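Local coordinates for protein folylpolyglutamate synthase/dihydrofolate synthase (Thermotoga maritima, PDB 1O5Z) that probably catalyses the ATP-dependent addition of L-glutamate to dihydropteroate and to tetrahydrofolyl polyglutamates, giving dihydrofolate and longer folate tails, at residues N314-P326 with I408-L421. Residues are numbered along the deposited sequence; the frame is centred on the assembly and turned at random.
Sequences NGKMYILDGAHNP and IESTERATVVTGSL. With SO4 (sulfate ion), chain D.
Lys316 reaches from the start of strand 316-320 into the loop between helix 404-409 and strand 414-418. Its CB already points toward segment 408-421, and with CG anti to the backbone N (chi1 -162°) CG comes to lie 3.7 Å from Glu412 O, CD 3.6 Å from Arg413 O, and CE against Thr411 O. At the tip, NZ bonds to Thr411 OG1 at 2.8 Å and to Thr411 O, the latter approached from above its carbonyl plane, and also donates to Tyr318 OH. The ammonium thus ties the loop to the tyrosine, whose CE2 is 3.8 Å from Ile408 CB, while Thr415 lies alongside the ring, pointing the same way.

Beyond the lysine the strands pair in parallel, their axes 24° apart, and backbone hydrogen bonds alternate between them from Met317 O to Asp321 N. Ile319 CB packs on Val416 CG2 on one face; Leu320 CD2 meets Val417 CB on the other. At the C-terminal end of the pair, Thr418 OG1 donates to Asp321 O (2.8 Å). In the turns that follow, Leu421 CD1 lies 3.6 Å from His324 CE1, beside a sulfate bound by Ser420 OG and Leu421 N.

The pair belongs to the mixed sheet of the C-terminal Mur ligase-type domain: strand 309-313 flanks 316-320 antiparallel, strand 345-349 continues the sheet beyond 414-418, and helix 421-433 packs over Tyr318, Leu320 and Ile408.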
# COMPACT_ATOMS: atom_id res chain seq x y z
N ASN A 314 22.15 9.82 6.35
CA ASN A 314 23.49 10.39 6.38
C ASN A 314 23.47 11.87 6.10
O ASN A 314 24.39 12.40 5.50
CB ASN A 314 24.43 9.64 5.39
CG ASN A 314 24.60 8.15 5.76
OD1 ASN A 314 24.60 7.79 6.95
ND2 ASN A 314 24.75 7.29 4.76
N GLY A 315 22.41 12.55 6.54
CA GLY A 315 22.27 14.00 6.32
C GLY A 315 21.54 14.37 5.03
O GLY A 315 21.04 15.48 4.90
N LYS A 316 21.47 13.45 4.08
CA LYS A 316 20.86 13.74 2.80
C LYS A 316 19.43 13.25 2.79
O LYS A 316 19.15 12.19 3.36
CB LYS A 316 21.62 13.09 1.65
CG LYS A 316 21.26 13.77 0.29
CD LYS A 316 21.28 12.82 -0.91
CE LYS A 316 22.68 12.22 -1.08
NZ LYS A 316 22.82 11.33 -2.23
N MET A 317 18.54 14.02 2.16
CA MET A 317 17.15 13.63 2.01
C MET A 317 16.96 12.95 0.72
O MET A 317 17.50 13.38 -0.29
CB MET A 317 16.21 14.81 1.95
CG MET A 317 16.36 15.72 3.05
SD MET A 317 14.71 16.21 3.57
CE MET A 317 14.50 14.87 4.78
N TYR A 318 16.12 11.92 0.78
CA TYR A 318 15.62 11.19 -0.37
C TYR A 318 14.11 11.23 -0.39
O TYR A 318 13.48 10.94 0.61
CB TYR A 318 16.05 9.74 -0.29
CG TYR A 318 17.52 9.62 -0.41
CD1 TYR A 318 18.33 9.59 0.71
CD2 TYR A 318 18.10 9.55 -1.64
CE1 TYR A 318 19.69 9.51 0.59
CE2 TYR A 318 19.46 9.46 -1.79
CZ TYR A 318 20.25 9.44 -0.68
OH TYR A 318 21.60 9.38 -0.85
N ILE A 319 13.54 11.59 -1.52
CA ILE A 319 12.11 11.53 -1.71
C ILE A 319 11.88 10.29 -2.57
O ILE A 319 12.18 10.28 -3.74
CB ILE A 319 11.58 12.81 -2.37
CG1 ILE A 319 11.93 14.04 -1.51
CG2 ILE A 319 10.05 12.74 -2.51
CD1 ILE A 319 13.26 14.74 -1.80
N LEU A 320 11.38 9.23 -1.92
CA LEU A 320 11.15 7.97 -2.58
C LEU A 320 9.69 7.98 -2.96
O LEU A 320 8.82 7.98 -2.10
CB LEU A 320 11.46 6.79 -1.65
CG LEU A 320 12.89 6.81 -1.03
CD1 LEU A 320 13.08 5.75 0.06
CD2 LEU A 320 13.94 6.72 -2.08
N ASP A 321 9.43 7.99 -4.26
CA ASP A 321 8.08 7.91 -4.71
C ASP A 321 8.00 7.05 -5.93
O ASP A 321 8.64 7.35 -6.95
CB ASP A 321 7.54 9.30 -5.01
CG ASP A 321 6.04 9.30 -5.19
OD1 ASP A 321 5.35 9.87 -4.30
OD2 ASP A 321 5.46 8.77 -6.18
N GLY A 322 7.18 6.02 -5.85
CA GLY A 322 7.04 5.07 -6.92
C GLY A 322 6.23 5.51 -8.12
O GLY A 322 5.97 4.67 -8.98
N ALA A 323 5.79 6.79 -8.17
CA ALA A 323 5.09 7.36 -9.32
C ALA A 323 5.64 6.75 -10.60
O ALA A 323 6.87 6.69 -10.75
CB ALA A 323 5.28 8.88 -9.35
N HIS A 324 4.76 6.24 -11.45
CA HIS A 324 5.12 5.65 -12.75
C HIS A 324 4.01 5.91 -13.80
O HIS A 324 3.95 5.23 -14.83
CB HIS A 324 5.36 4.14 -12.62
CG HIS A 324 4.21 3.41 -12.01
ND1 HIS A 324 4.14 3.14 -10.66
CD2 HIS A 324 3.04 2.99 -12.54
CE1 HIS A 324 3.00 2.54 -10.39
NE2 HIS A 324 2.31 2.43 -11.51
N ASN A 325 3.17 6.90 -13.51
CA ASN A 325 2.03 7.32 -14.34
C ASN A 325 2.26 8.76 -14.53
O ASN A 325 2.80 9.42 -13.65
CB ASN A 325 0.75 7.36 -13.53
CG ASN A 325 0.18 6.06 -13.32
OD1 ASN A 325 0.65 5.08 -13.84
ND2 ASN A 325 -0.87 6.01 -12.56
N PRO A 326 1.75 9.30 -15.62
CA PRO A 326 1.71 10.75 -15.72
C PRO A 326 0.95 11.33 -14.52
O PRO A 326 1.41 12.28 -13.91
CB PRO A 326 1.00 10.99 -17.05
CG PRO A 326 1.05 9.67 -17.77
CD PRO A 326 1.21 8.61 -16.79
N ILE A 408 22.27 7.59 -6.85
CA ILE A 408 21.94 8.27 -5.59
C ILE A 408 23.16 8.63 -4.80
O ILE A 408 23.16 9.64 -4.11
CB ILE A 408 20.95 7.47 -4.72
CG1 ILE A 408 21.46 6.06 -4.41
CG2 ILE A 408 19.59 7.40 -5.42
CD1 ILE A 408 21.05 5.55 -3.06
N GLU A 409 24.21 7.82 -4.90
CA GLU A 409 25.47 8.13 -4.22
C GLU A 409 26.05 9.46 -4.70
O GLU A 409 26.72 10.16 -3.94
CB GLU A 409 26.45 6.95 -4.35
CG GLU A 409 27.78 7.11 -3.63
CD GLU A 409 28.72 8.07 -4.35
OE1 GLU A 409 29.67 8.60 -3.71
OE2 GLU A 409 28.50 8.30 -5.55
N SER A 410 25.74 9.82 -5.94
CA SER A 410 26.33 10.94 -6.65
C SER A 410 25.71 12.31 -6.36
O SER A 410 26.28 13.34 -6.71
CB SER A 410 26.25 10.63 -8.14
OG SER A 410 27.14 9.53 -8.35
N THR A 411 24.55 12.31 -5.72
CA THR A 411 23.89 13.56 -5.41
C THR A 411 24.30 14.13 -4.06
O THR A 411 24.72 13.41 -3.15
CB THR A 411 22.38 13.40 -5.49
OG1 THR A 411 21.95 12.31 -4.68
CG2 THR A 411 21.97 12.96 -6.88
N GLU A 412 24.20 15.45 -3.98
CA GLU A 412 24.37 16.25 -2.78
C GLU A 412 23.01 16.79 -2.32
O GLU A 412 22.73 16.87 -1.10
CB GLU A 412 25.25 17.45 -3.08
CG GLU A 412 26.50 17.13 -3.88
CD GLU A 412 27.60 16.52 -3.03
OE1 GLU A 412 27.34 15.57 -2.24
OE2 GLU A 412 28.76 16.99 -3.14
N ARG A 413 22.18 17.17 -3.30
CA ARG A 413 20.90 17.78 -3.07
C ARG A 413 19.92 16.77 -2.62
O ARG A 413 20.09 15.59 -2.84
CB ARG A 413 20.37 18.41 -4.35
CG ARG A 413 21.18 19.56 -4.90
CD ARG A 413 20.78 19.88 -6.35
NE ARG A 413 21.51 20.97 -6.98
CZ ARG A 413 22.42 20.85 -7.94
NH1 ARG A 413 22.79 19.68 -8.43
NH2 ARG A 413 22.99 21.94 -8.42
N ALA A 414 18.87 17.25 -1.96
CA ALA A 414 17.69 16.45 -1.75
C ALA A 414 17.27 15.77 -3.10
O ALA A 414 17.09 16.45 -4.13
CB ALA A 414 16.58 17.33 -1.16
N THR A 415 17.16 14.44 -3.08
CA THR A 415 17.08 13.64 -4.30
C THR A 415 15.76 12.91 -4.37
O THR A 415 15.41 12.19 -3.43
CB THR A 415 18.21 12.63 -4.34
OG1 THR A 415 19.45 13.32 -4.44
CG2 THR A 415 18.17 11.79 -5.61
N VAL A 416 15.05 13.09 -5.48
CA VAL A 416 13.81 12.43 -5.78
C VAL A 416 14.14 11.19 -6.61
O VAL A 416 14.69 11.30 -7.68
CB VAL A 416 12.85 13.33 -6.57
CG1 VAL A 416 11.60 12.54 -7.00
CG2 VAL A 416 12.47 14.58 -5.78
N VAL A 417 13.81 10.01 -6.08
CA VAL A 417 13.98 8.76 -6.78
C VAL A 417 12.59 8.26 -7.21
O VAL A 417 11.74 7.93 -6.39
CB VAL A 417 14.69 7.72 -5.86
CG1 VAL A 417 14.88 6.40 -6.58
CG2 VAL A 417 16.03 8.25 -5.39
N THR A 418 12.36 8.18 -8.50
CA THR A 418 11.05 7.89 -9.01
C THR A 418 11.08 7.30 -10.42
O THR A 418 12.11 7.15 -11.02
CB THR A 418 10.22 9.23 -8.92
OG1 THR A 418 8.86 8.95 -9.18
CG2 THR A 418 10.58 10.26 -9.98
N GLY A 419 9.92 6.95 -10.95
CA GLY A 419 9.78 6.43 -12.31
C GLY A 419 9.26 5.02 -12.34
O GLY A 419 8.64 4.62 -13.32
N SER A 420 9.49 4.28 -11.26
CA SER A 420 9.35 2.83 -11.23
C SER A 420 9.34 2.38 -9.79
O SER A 420 10.19 2.79 -9.03
CB SER A 420 10.54 2.18 -11.93
OG SER A 420 10.68 0.81 -11.60
N LEU A 421 8.35 1.56 -9.42
CA LEU A 421 8.27 0.90 -8.12
C LEU A 421 9.42 -0.06 -7.85
O LEU A 421 9.92 -0.12 -6.74
CB LEU A 421 6.97 0.14 -8.05
CG LEU A 421 5.74 1.06 -7.90
CD1 LEU A 421 4.46 0.31 -8.01
CD2 LEU A 421 5.78 1.73 -6.53
S SO4 D . 7.37 -0.41 -12.31
O1 SO4 D . 8.38 0.14 -13.18
O2 SO4 D . 6.49 -1.32 -13.04
O3 SO4 D . 8.00 -1.21 -11.27
O4 SO4 D . 6.63 0.71 -11.73